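Local coordinates for putative PAS/PAC sensor protein (Nakamurella multipartita DSM 44233, PDB 6HMJ), which acts as a blue-light receptor, sensing light through an FMN-bound light-oxygen-voltage domain and probably coupling it to RNA binding and translational regulation, at residues S197-F200 against T201-C205; G144-M147 against A148-V152; F158-L161 against K162-S166; T121-E124 against I125-A128; A133-R136 against S137-Q141. All blocks are in the same frame, centred on the assembly; numbering follows the deposited sequence.

Interaction 1. Residues S197-F200 against T201-C205; sequences STVF and TDMGC
With chi1 at -74°, Met203 holds CG beside its own backbone N, and a bend at chi3 (-61°) then turns the thioether back along the helix, carrying CE towards Phe200 and Val199. Thr201 takes a different course: its chi1 of 62° sets OG1 between the backbone N and the carbonyl carbon, where the hydroxyl can reach the preceding turn. There it donates to Thr198, with Thr201 OG1 3.0 Å from Thr198 O. The same oxygen also receives the amide of Asp202, Asp202 N lying 2.9 Å from Thr198 O. Both donors come from above the same face of the carbonyl plane, so one oxygen is gripped twice. The helix 192-202 stops here in a Schellman motif: Gly204 has positive phi, Cys205 N bonds back to Phe200 O at 3.1 Å, and Gly204 N bonds to Thr201 O at 3.0 Å. A weak bond from Met203 N to Phe200 O accompanies this reversal. On the apolar side, Met203 CE sits 3.8 Å from Phe200 CD1, approaching the ring obliquely. The same methyl is 4.2 Å from Val199 CG1, and these two side chains run alongside one another, pointing the same way. Where the chain turns back, Cys205 SG comes to 4.0 Å from Phe200 CB. The Phe200 ring continues the packing outward, stacking with His164 of helix 154-167 and touching Met179, while Met203 rests on Leu175; both contacts beyond the stack are with helix 172-185. At the other end of the segment Ser197 OG is hydrogen-bonded to Glu355.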
loop_
_atom_site.group_PDB
_atom_site.type_symbol
_atom_site.label_atom_id
_atom_site.label_comp_id
_atom_site.label_asym_id
_atom_site.label_seq_id
_atom_site.Cartn_x
_atom_site.Cartn_y
_atom_site.Cartn_z
ATOM N N SER A 197 -9.021 9.198 5.581
ATOM C CA SER A 197 -8.928 10.630 5.844
ATOM C C SER A 197 -8.475 10.904 7.272
ATOM O O SER A 197 -7.629 11.776 7.505
ATOM C CB SER A 197 -10.274 11.300 5.573
ATOM O OG SER A 197 -10.241 12.668 5.940
ATOM N N THR A 198 -9.025 10.172 8.246
ATOM C CA THR A 198 -8.612 10.367 9.631
ATOM C C THR A 198 -7.171 9.925 9.865
ATOM O O THR A 198 -6.540 10.393 10.817
ATOM C CB THR A 198 -9.543 9.619 10.593
ATOM O OG1 THR A 198 -9.320 8.208 10.491
ATOM C CG2 THR A 198 -11.005 9.931 10.298
ATOM N N VAL A 199 -6.637 9.042 9.020
ATOM C CA VAL A 199 -5.228 8.681 9.123
ATOM C C VAL A 199 -4.351 9.854 8.707
ATOM O O VAL A 199 -3.354 10.169 9.365
ATOM C CB VAL A 199 -4.930 7.429 8.277
ATOM C CG1 VAL A 199 -3.427 7.216 8.151
ATOM C CG2 VAL A 199 -5.588 6.206 8.895
ATOM N N PHE A 200 -4.703 10.510 7.599
ATOM C CA PHE A 200 -3.944 11.679 7.168
ATOM C C PHE A 200 -3.974 12.777 8.226
ATOM O O PHE A 200 -2.947 13.408 8.501
ATOM C CB PHE A 200 -4.493 12.197 5.838
ATOM C CG PHE A 200 -4.129 11.342 4.651
ATOM C CD1 PHE A 200 -2.840 10.850 4.496
ATOM C CD2 PHE A 200 -5.079 11.025 3.693
ATOM C CE1 PHE A 200 -2.506 10.068 3.411
ATOM C CE2 PHE A 200 -4.751 10.239 2.604
ATOM C CZ PHE A 200 -3.464 9.760 2.463
ATOM N N THR A 201 -5.138 13.022 8.832
ATOM C CA THR A 201 -5.229 14.079 9.835
ATOM C C THR A 201 -4.520 13.682 11.124
ATOM O O THR A 201 -3.920 14.531 11.791
ATOM C CB THR A 201 -6.689 14.427 10.109
ATOM O OG1 THR A 201 -7.362 13.279 10.633
ATOM C CG2 THR A 201 -7.374 14.881 8.828
ATOM N N ASP A 202 -4.585 12.401 11.498
ATOM C CA ASP A 202 -3.837 11.938 12.661
ATOM C C ASP A 202 -2.337 12.140 12.491
ATOM O O ASP A 202 -1.615 12.218 13.490
ATOM C CB ASP A 202 -4.119 10.458 12.930
ATOM C CG ASP A 202 -5.483 10.220 13.544
ATOM O OD1 ASP A 202 -6.153 11.200 13.937
ATOM O OD2 ASP A 202 -5.880 9.041 13.637
ATOM N N MET A 203 -1.856 12.219 11.251
ATOM C CA MET A 203 -0.444 12.429 10.966
ATOM C C MET A 203 -0.076 13.901 10.827
ATOM O O MET A 203 1.079 14.207 10.516
ATOM C CB MET A 203 -0.049 11.684 9.688
ATOM C CG MET A 203 0.048 10.181 9.858
ATOM S SD MET A 203 0.812 9.381 8.438
ATOM C CE MET A 203 -0.339 9.820 7.140
ATOM N N GLY A 204 -1.022 14.812 11.040
ATOM C CA GLY A 204 -0.751 16.236 11.008
ATOM C C GLY A 204 -1.368 16.974 9.842
ATOM O O GLY A 204 -1.348 18.212 9.840
ATOM N N CYS A 205 -1.921 16.273 8.857
ATOM C CA CYS A 205 -2.606 16.959 7.775
ATOM C C CYS A 205 -3.818 17.704 8.331
ATOM O O CYS A 205 -4.458 17.243 9.282
ATOM C CB CYS A 205 -3.040 15.969 6.698
ATOM S SG CYS A 205 -1.684 15.029 5.961
#

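Interaction 2. Residues G144-M147 against A148-V152; sequences GIVM and AAFDV
Met147 and Val152 meet where helix 114-149 comes to its end. The Met147 carbonyl is taken by the amide of Val152, with Val152 N 2.8 Å from Met147 O, in the carbonyl plane and on a lone pair. Asp151 between them has positive phi and is the C-prime residue of a Schellman motif; the companion bond, from Asp151 N to Ala148 O, is weak. The reversed chain brings Val152 O over the base of the methionine, 3.4 Å from Met147 CB, and Met147 CA makes a CH...O contact with the same oxygen. Met147 CG stays near its backbone N (chi1 -79°), which keeps the start of the side chain beside this carbonyl. Val146 holds the other flank: its CG1 lies 4.1 Å from Phe150 CD2 and 4.3 Å from Val152 CG2. The Phe150 ring also presents its edge to Val146 O, which accepts from Phe150 N. Val146 and Val152 both press on Ala157 of helix 154-167, and Asp151 forms a salt bridge with Arg195 of the second subunit. Amides thus turn back into the last helical turn while Arg193 and Arg356 take carbonyls beyond it, giving this mostly buried helix end polar partners among apolar neighbours.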
loop_
_atom_site.group_PDB
_atom_site.type_symbol
_atom_site.label_atom_id
_atom_site.label_comp_id
_atom_site.label_asym_id
_atom_site.label_seq_id
_atom_site.Cartn_x
_atom_site.Cartn_y
_atom_site.Cartn_z
ATOM N N GLY A 144 -0.910 3.005 -4.605
ATOM C CA GLY A 144 -2.019 2.165 -5.023
ATOM C C GLY A 144 -3.202 2.237 -4.079
ATOM O O GLY A 144 -4.356 2.237 -4.515
ATOM N N ILE A 145 -2.935 2.289 -2.772
ATOM C CA ILE A 145 -4.012 2.413 -1.795
ATOM C C ILE A 145 -4.825 3.673 -2.068
ATOM O O ILE A 145 -6.062 3.648 -2.070
ATOM C CB ILE A 145 -3.442 2.408 -0.366
ATOM C CG1 ILE A 145 -2.934 1.011 -0.007
ATOM C CG2 ILE A 145 -4.496 2.863 0.630
ATOM C CD1 ILE A 145 -2.191 0.941 1.313
ATOM N N VAL A 146 -4.140 4.795 -2.293
ATOM C CA VAL A 146 -4.836 6.046 -2.575
ATOM C C VAL A 146 -5.589 5.957 -3.898
ATOM O O VAL A 146 -6.715 6.454 -4.019
ATOM C CB VAL A 146 -3.838 7.219 -2.566
ATOM C CG1 VAL A 146 -4.475 8.468 -3.154
ATOM C CG2 VAL A 146 -3.345 7.483 -1.148
ATOM N N MET A 147 -4.976 5.340 -4.911
ATOM C CA MET A 147 -5.619 5.216 -6.215
ATOM C C MET A 147 -7.004 4.594 -6.095
ATOM O O MET A 147 -7.994 5.143 -6.591
ATOM C CB MET A 147 -4.746 4.376 -7.150
ATOM C CG MET A 147 -3.578 5.123 -7.772
ATOM S SD MET A 147 -2.604 4.068 -8.861
ATOM C CE MET A 147 -3.783 3.755 -10.171
ATOM N N ALA A 148 -7.093 3.435 -5.440
ATOM C CA ALA A 148 -8.352 2.705 -5.390
ATOM C C ALA A 148 -9.272 3.209 -4.283
ATOM O O ALA A 148 -10.496 3.206 -4.457
ATOM C CB ALA A 148 -8.075 1.211 -5.211
ATOM N N ALA A 149 -8.714 3.643 -3.150
ATOM C CA ALA A 149 -9.545 4.122 -2.049
ATOM C C ALA A 149 -10.403 5.302 -2.483
ATOM O O ALA A 149 -11.605 5.352 -2.193
ATOM C CB ALA A 149 -8.671 4.504 -0.856
ATOM N N PHE A 150 -9.801 6.270 -3.172
ATOM C CA PHE A 150 -10.511 7.440 -3.668
ATOM C C PHE A 150 -10.821 7.360 -5.158
ATOM O O PHE A 150 -11.338 8.330 -5.721
ATOM C CB PHE A 150 -9.701 8.716 -3.398
ATOM C CG PHE A 150 -9.430 8.975 -1.941
ATOM C CD1 PHE A 150 -10.430 9.453 -1.113
ATOM C CD2 PHE A 150 -8.169 8.767 -1.406
ATOM C CE1 PHE A 150 -10.183 9.701 0.221
ATOM C CE2 PHE A 150 -7.919 9.018 -0.068
ATOM C CZ PHE A 150 -8.924 9.484 0.743
ATOM N N ASP A 151 -10.516 6.239 -5.804
ATOM C CA ASP A 151 -10.755 6.054 -7.235
ATOM C C ASP A 151 -10.193 7.226 -8.042
ATOM O O ASP A 151 -10.915 7.966 -8.714
ATOM C CB ASP A 151 -12.247 5.861 -7.514
ATOM C CG ASP A 151 -12.529 5.493 -8.962
ATOM O OD1 ASP A 151 -11.923 4.522 -9.459
ATOM O OD2 ASP A 151 -13.363 6.172 -9.602
ATOM N N VAL A 152 -8.869 7.377 -7.970
ATOM C CA VAL A 152 -8.137 8.362 -8.754
ATOM C C VAL A 152 -6.978 7.647 -9.434
ATOM O O VAL A 152 -6.566 6.559 -9.025
ATOM C CB VAL A 152 -7.622 9.539 -7.896
ATOM C CG1 VAL A 152 -8.786 10.268 -7.246
ATOM C CG2 VAL A 152 -6.641 9.046 -6.838
#

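Interaction 3. Residues F158-L161 against K162-S166; sequences FALL and KWHSS
Lys162 N, Trp163 N and His164 N bond to Phe158 O, Ala159 O and Leu160 O in regular alpha-helical steps, and Ser165 N follows to Leu161 O. This is the central and C-terminal part of helix 154-167, which lies within the ANTAR domain and packs against helices 114-149, 172-185 and 351-372. The Phe158 ring swings out with CG anti to the backbone N (chi1 -171°), which brings its CD2-CE2 side across the aliphatic part of Lys162. Lys162 CD is 3.5 Å from Phe158 CE2, and Lys162 CE is 3.7 Å from Phe158 CD2; the approach to the ring is oblique. A bend at chi3 keeps the methylenes against the aromatic ring. Leu160 O is met by the His164 imidazole, His164 CD2 lying 3.2 Å away. The imidazole NE2 bonds to Gln359, while Trp163 NE1 bonds to Gln362, so both aromatic residues tie this helix to helix 351-372. Leu161 packs onto Ala142, Val146 and Leu172. Its carbonyl oxygen carries two bonds from a single residue, one from each face of the carbonyl plane: Ser165 N at 2.9 Å from Leu161 O, and Ser165 OG at 2.6 Å from that same oxygen.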
loop_
_atom_site.group_PDB
_atom_site.type_symbol
_atom_site.label_atom_id
_atom_site.label_comp_id
_atom_site.label_asym_id
_atom_site.label_seq_id
_atom_site.Cartn_x
_atom_site.Cartn_y
_atom_site.Cartn_z
ATOM N N PHE A 158 -0.403 10.041 -6.541
ATOM C CA PHE A 158 0.936 10.477 -6.165
ATOM C C PHE A 158 0.952 11.954 -5.803
ATOM O O PHE A 158 1.647 12.361 -4.864
ATOM C CB PHE A 158 1.912 10.189 -7.307
ATOM C CG PHE A 158 3.348 10.407 -6.941
ATOM C CD1 PHE A 158 4.032 9.472 -6.184
ATOM C CD2 PHE A 158 4.015 11.545 -7.357
ATOM C CE1 PHE A 158 5.351 9.669 -5.847
ATOM C CE2 PHE A 158 5.336 11.747 -7.023
ATOM C CZ PHE A 158 6.006 10.809 -6.267
ATOM N N ALA A 159 0.197 12.776 -6.535
ATOM C CA ALA A 159 0.129 14.196 -6.209
ATOM C C ALA A 159 -0.451 14.412 -4.818
ATOM O O ALA A 159 0.039 15.257 -4.059
ATOM C CB ALA A 159 -0.699 14.936 -7.260
ATOM N N LEU A 160 -1.488 13.647 -4.457
ATOM C CA LEU A 160 -2.072 13.769 -3.126
ATOM C C LEU A 160 -1.081 13.344 -2.051
ATOM O O LEU A 160 -1.025 13.952 -0.975
ATOM C CB LEU A 160 -3.348 12.932 -3.022
ATOM C CG LEU A 160 -4.600 13.488 -3.697
ATOM C CD1 LEU A 160 -5.737 12.489 -3.595
ATOM C CD2 LEU A 160 -5.004 14.820 -3.088
ATOM N N LEU A 161 -0.312 12.286 -2.310
ATOM C CA LEU A 161 0.727 11.885 -1.368
ATOM C C LEU A 161 1.752 12.997 -1.184
ATOM O O LEU A 161 2.216 13.245 -0.065
ATOM C CB LEU A 161 1.403 10.601 -1.845
ATOM C CG LEU A 161 0.614 9.306 -1.657
ATOM C CD1 LEU A 161 1.372 8.134 -2.257
ATOM C CD2 LEU A 161 0.333 9.045 -0.187
ATOM N N LYS A 162 2.125 13.674 -2.274
ATOM C CA LYS A 162 3.026 14.817 -2.157
ATOM C C LYS A 162 2.359 15.960 -1.401
ATOM O O LYS A 162 2.990 16.606 -0.557
ATOM C CB LYS A 162 3.473 15.286 -3.543
ATOM C CG LYS A 162 4.337 14.284 -4.293
ATOM C CD LYS A 162 5.060 14.928 -5.472
ATOM C CE LYS A 162 4.120 15.204 -6.636
ATOM N NZ LYS A 162 4.850 15.743 -7.817
ATOM N N TRP A 163 1.084 16.222 -1.697
ATOM C CA TRP A 163 0.354 17.281 -1.008
ATOM C C TRP A 163 0.303 17.022 0.492
ATOM O O TRP A 163 0.627 17.902 1.298
ATOM C CB TRP A 163 -1.057 17.393 -1.584
ATOM C CG TRP A 163 -1.959 18.299 -0.806
ATOM C CD1 TRP A 163 -3.076 17.942 -0.103
ATOM C CD2 TRP A 163 -1.824 19.716 -0.651
ATOM N NE1 TRP A 163 -3.642 19.049 0.480
ATOM C CE2 TRP A 163 -2.893 20.151 0.159
ATOM C CE3 TRP A 163 -0.903 20.659 -1.118
ATOM C CZ2 TRP A 163 -3.066 21.486 0.511
ATOM C CZ3 TRP A 163 -1.076 21.986 -0.766
ATOM C CH2 TRP A 163 -2.148 22.387 0.040
ATOM N N HIS A 164 -0.095 15.810 0.886
ATOM C CA HIS A 164 -0.225 15.499 2.305
ATOM C C HIS A 164 1.131 15.403 2.990
ATOM O O HIS A 164 1.231 15.648 4.197
ATOM C CB HIS A 164 -1.010 14.200 2.479
ATOM C CG HIS A 164 -2.441 14.305 2.050
ATOM N ND1 HIS A 164 -3.236 15.381 2.382
ATOM C CD2 HIS A 164 -3.216 13.479 1.309
ATOM C CE1 HIS A 164 -4.442 15.208 1.870
ATOM N NE2 HIS A 164 -4.456 14.063 1.214
ATOM N N SER A 165 2.179 15.044 2.246
ATOM C CA SER A 165 3.529 15.129 2.792
ATOM C C SER A 165 3.891 16.574 3.104
ATOM O O SER A 165 4.460 16.871 4.161
ATOM C CB SER A 165 4.530 14.525 1.810
ATOM O OG SER A 165 4.225 13.166 1.556
ATOM N N SER A 166 3.557 17.488 2.192
ATOM C CA SER A 166 3.802 18.906 2.422
ATOM C C SER A 166 3.006 19.414 3.618
ATOM O O SER A 166 3.556 20.065 4.513
ATOM C CB SER A 166 3.448 19.694 1.160
ATOM O OG SER A 166 3.828 21.052 1.277
#

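Interaction 4. Residues T121-E124 against I125-A128; sequences TEAE and IRQA
Arg126 folds back over the preceding turn of helix 114-149, a long helix paired with its copy in the second subunit in a manner consistent with a parallel coiled coil. A chi1 of -91° and a bend at chi3 (-61°) lay the guanidinium along the helix surface. Glu122 O then sits over the centre of the guanidinium, 3.9 Å above its plane, while Arg126 NH2 comes to 3.9 Å from Ala123 CB. Glu122 stretches away from this group, so that its OE1 stays 4.3 Å from Arg126 NH1, too far for a salt bridge; OE2 is instead paired with Arg118 of the same chain. Glu124 is also extended, reaching to the backbone N of Ala120 in the second subunit through OE1. Ile125 turns CG1 back beside the Thr121 carbonyl and packs against Ala128 of the second subunit, whose Ile125 meets Ala128 in return. Thr121 joins this side, its OG1 hydrogen-bonded to Arg118 O of the second subunit. Beneath these side chains the backbone is regular, with Gln127 N 2.9 Å from Ala123 O and an N-H...O angle of 175°. Along the subunit-facing side, Ile125 CD1 ends 4.3 Å from Thr121 CG2.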
loop_
_atom_site.group_PDB
_atom_site.type_symbol
_atom_site.label_atom_id
_atom_site.label_comp_id
_atom_site.label_asym_id
_atom_site.label_seq_id
_atom_site.Cartn_x
_atom_site.Cartn_y
_atom_site.Cartn_z
ATOM N N THR A 121 33.317 -1.138 -2.125
ATOM C CA THR A 121 32.497 -0.099 -2.737
ATOM C C THR A 121 31.221 -0.690 -3.321
ATOM O O THR A 121 30.125 -0.157 -3.116
ATOM C CB THR A 121 33.299 0.632 -3.816
ATOM O OG1 THR A 121 34.445 1.259 -3.225
ATOM C CG2 THR A 121 32.445 1.690 -4.502
ATOM N N GLU A 122 31.345 -1.801 -4.053
ATOM C CA GLU A 122 30.169 -2.454 -4.621
ATOM C C GLU A 122 29.179 -2.855 -3.533
ATOM O O GLU A 122 27.962 -2.736 -3.715
ATOM C CB GLU A 122 30.588 -3.678 -5.439
ATOM C CG GLU A 122 31.330 -3.343 -6.723
ATOM C CD GLU A 122 31.917 -4.571 -7.400
ATOM O OE1 GLU A 122 31.736 -5.689 -6.871
ATOM O OE2 GLU A 122 32.560 -4.417 -8.460
ATOM N N ALA A 123 29.683 -3.326 -2.390
ATOM C CA ALA A 123 28.794 -3.742 -1.312
ATOM C C ALA A 123 28.043 -2.550 -0.734
ATOM O O ALA A 123 26.835 -2.633 -0.483
ATOM C CB ALA A 123 29.592 -4.455 -0.220
ATOM N N GLU A 124 28.742 -1.433 -0.512
ATOM C CA GLU A 124 28.082 -0.227 -0.023
ATOM C C GLU A 124 26.928 0.170 -0.934
ATOM O O GLU A 124 25.868 0.595 -0.458
ATOM C CB GLU A 124 29.096 0.912 0.087
ATOM C CG GLU A 124 28.516 2.232 0.572
ATOM C CD GLU A 124 29.548 3.345 0.610
ATOM O OE1 GLU A 124 30.698 3.110 0.179
ATOM O OE2 GLU A 124 29.209 4.457 1.069
ATOM N N ILE A 125 27.113 0.037 -2.248
ATOM C CA ILE A 125 26.058 0.406 -3.186
ATOM C C ILE A 125 24.904 -0.588 -3.105
ATOM O O ILE A 125 23.731 -0.194 -3.083
ATOM C CB ILE A 125 26.625 0.507 -4.613
ATOM C CG1 ILE A 125 27.762 1.528 -4.653
ATOM C CG2 ILE A 125 25.527 0.901 -5.592
ATOM C CD1 ILE A 125 28.434 1.656 -6.003
ATOM N N ARG A 126 25.212 -1.887 -3.064
ATOM C CA ARG A 126 24.169 -2.895 -2.909
ATOM C C ARG A 126 23.301 -2.614 -1.688
ATOM O O ARG A 126 22.068 -2.618 -1.775
ATOM C CB ARG A 126 24.799 -4.289 -2.825
ATOM C CG ARG A 126 24.939 -4.977 -4.175
ATOM C CD ARG A 126 25.286 -6.453 -4.029
ATOM N NE ARG A 126 26.561 -6.649 -3.344
ATOM C CZ ARG A 126 27.743 -6.611 -3.954
ATOM N NH1 ARG A 126 27.813 -6.385 -5.261
ATOM N NH2 ARG A 126 28.858 -6.797 -3.261
ATOM N N GLN A 127 23.926 -2.367 -0.533
ATOM C CA GLN A 127 23.150 -2.033 0.656
ATOM C C GLN A 127 22.295 -0.795 0.420
ATOM O O GLN A 127 21.133 -0.743 0.843
ATOM C CB GLN A 127 24.070 -1.826 1.857
ATOM C CG GLN A 127 23.320 -1.823 3.183
ATOM C CD GLN A 127 24.183 -1.394 4.350
ATOM O OE1 GLN A 127 24.950 -0.436 4.252
ATOM N NE2 GLN A 127 24.056 -2.099 5.469
ATOM N N ALA A 128 22.849 0.211 -0.259
ATOM C CA ALA A 128 22.080 1.414 -0.555
ATOM C C ALA A 128 20.859 1.087 -1.405
ATOM O O ALA A 128 19.749 1.556 -1.126
ATOM C CB ALA A 128 22.969 2.440 -1.261
#

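Interaction 5. Residues A133-R136 against S137-Q141; sequences AATR and SEIDQ
Ser137 and Ala134 share the main hydrogen-bonding feature of this part of helix 114-149, an ANTAR stretch that pairs with its copy in the second subunit, consistent with a parallel coiled coil. With chi1 at 63°, Ser137 OG stands between the backbone N and the carbonyl carbon and donates to the preceding turn, 2.6 Å from Ala134 O. That oxygen also takes the helical bond of Glu138, its N lying 3.2 Å away from Ala134 O. Asp140 N continues the ladder to Arg136 O at 2.9 Å, whereas the bond from Ile139 N to Thr135 O is weak. The apolar contact is made by Thr135 and Ile139, which point the same way side by side, with CG2 of the threonine 4.1 Å from Ile139 CD1. Ile139 packs further onto Leu172 and Ala176 of helix 172-185. Charge completes the contact. Asp140 OD1 lies in the plane of the Arg136 guanidinium, at its edge, but 3.8 Å from Arg136 NE, and the carboxylate is turned 68° from that plane: a long salt bridge. Arg136 of the second subunit approaches Arg136 here, and its NE makes a weak, long ion pair with Asp140 OD2. The nearby carboxylates would probably offset part of the repulsion between the two arginines.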
loop_
_atom_site.group_PDB
_atom_site.type_symbol
_atom_site.label_atom_id
_atom_site.label_comp_id
_atom_site.label_asym_id
_atom_site.label_seq_id
_atom_site.Cartn_x
_atom_site.Cartn_y
_atom_site.Cartn_z
ATOM N N ALA A 133 15.140 0.355 -2.546
ATOM C CA ALA A 133 14.109 -0.549 -3.046
ATOM C C ALA A 133 12.988 -0.726 -2.031
ATOM O O ALA A 133 11.825 -0.905 -2.414
ATOM C CB ALA A 133 14.723 -1.902 -3.400
ATOM N N ALA A 134 13.317 -0.688 -0.740
ATOM C CA ALA A 134 12.294 -0.796 0.293
ATOM C C ALA A 134 11.422 0.451 0.315
ATOM O O ALA A 134 10.187 0.363 0.310
ATOM C CB ALA A 134 12.947 -1.023 1.655
ATOM N N THR A 135 12.052 1.627 0.337
ATOM C CA THR A 135 11.302 2.876 0.356
ATOM C C THR A 135 10.467 3.054 -0.905
ATOM O O THR A 135 9.429 3.725 -0.868
ATOM C CB THR A 135 12.265 4.056 0.516
ATOM O OG1 THR A 135 12.794 4.069 1.847
ATOM C CG2 THR A 135 11.561 5.376 0.228
ATOM N N ARG A 136 10.894 2.475 -2.027
ATOM C CA ARG A 136 10.105 2.604 -3.248
ATOM C C ARG A 136 8.871 1.710 -3.187
ATOM O O ARG A 136 7.808 2.070 -3.705
ATOM C CB ARG A 136 10.955 2.271 -4.477
ATOM C CG ARG A 136 10.223 2.455 -5.810
ATOM C CD ARG A 136 9.692 3.887 -5.887
ATOM N NE ARG A 136 9.322 4.351 -7.226
ATOM C CZ ARG A 136 10.097 5.098 -8.015
ATOM N NH1 ARG A 136 11.311 5.472 -7.623
ATOM N NH2 ARG A 136 9.653 5.482 -9.204
ATOM N N SER A 137 8.997 0.536 -2.560
ATOM C CA SER A 137 7.879 -0.398 -2.489
ATOM C C SER A 137 6.754 0.140 -1.612
ATOM O O SER A 137 5.573 -0.069 -1.912
ATOM C CB SER A 137 8.359 -1.750 -1.962
ATOM O OG SER A 137 8.857 -1.628 -0.641
ATOM N N GLU A 138 7.094 0.833 -0.522
ATOM C CA GLU A 138 6.056 1.377 0.344
ATOM C C GLU A 138 5.352 2.555 -0.315
ATOM O O GLU A 138 4.125 2.683 -0.221
ATOM C CB GLU A 138 6.647 1.789 1.690
ATOM C CG GLU A 138 6.896 0.623 2.626
ATOM C CD GLU A 138 7.253 1.073 4.026
ATOM O OE1 GLU A 138 8.009 2.058 4.156
ATOM O OE2 GLU A 138 6.768 0.451 4.996
ATOM N N ILE A 139 6.105 3.423 -0.991
ATOM C CA ILE A 139 5.477 4.507 -1.739
ATOM C C ILE A 139 4.568 3.940 -2.820
ATOM O O ILE A 139 3.452 4.429 -3.035
ATOM C CB ILE A 139 6.548 5.442 -2.329
ATOM C CG1 ILE A 139 7.277 6.173 -1.197
ATOM C CG2 ILE A 139 5.908 6.428 -3.306
ATOM C CD1 ILE A 139 8.365 7.130 -1.661
ATOM N N ASP A 140 5.026 2.898 -3.517
ATOM C CA ASP A 140 4.198 2.269 -4.540
ATOM C C ASP A 140 2.935 1.668 -3.935
ATOM O O ASP A 140 1.852 1.762 -4.525
ATOM C CB ASP A 140 5.002 1.199 -5.280
ATOM C CG ASP A 140 6.036 1.794 -6.218
ATOM O OD1 ASP A 140 5.887 2.978 -6.590
ATOM O OD2 ASP A 140 6.992 1.079 -6.586
ATOM N N GLN A 141 3.053 1.038 -2.763
ATOM C CA GLN A 141 1.877 0.483 -2.100
ATOM C C GLN A 141 0.917 1.592 -1.683
ATOM O O GLN A 141 -0.294 1.503 -1.918
ATOM C CB GLN A 141 2.297 -0.346 -0.887
ATOM C CG GLN A 141 1.136 -1.009 -0.159
ATOM C CD GLN A 141 1.595 -1.916 0.964
ATOM O OE1 GLN A 141 2.787 -2.174 1.119
ATOM N NE2 GLN A 141 0.649 -2.401 1.757
#

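Overall arrangement
Interactions 4, 5 and 2 follow one another along helix 114-149, with centres 19 Å apart from 4 to 5 and 16 Å from 5 to 2, and all three touch the second subunit. Interaction 3 comes next on helix 154-167, and interaction 1 closes the series on helix 192-202. These last two join interaction 2 in one cluster: Val146 packs on Leu160, Leu161 and Phe200, and Phe200 on His164. Interaction 5 reaches the cluster through Ile139 and Phe158, whereas interaction 4 stands about 36 Å from interaction 1, centre to centre. The long helix thus links the N-terminal PAS region to the ANTAR helices and contributes to the dimer contact.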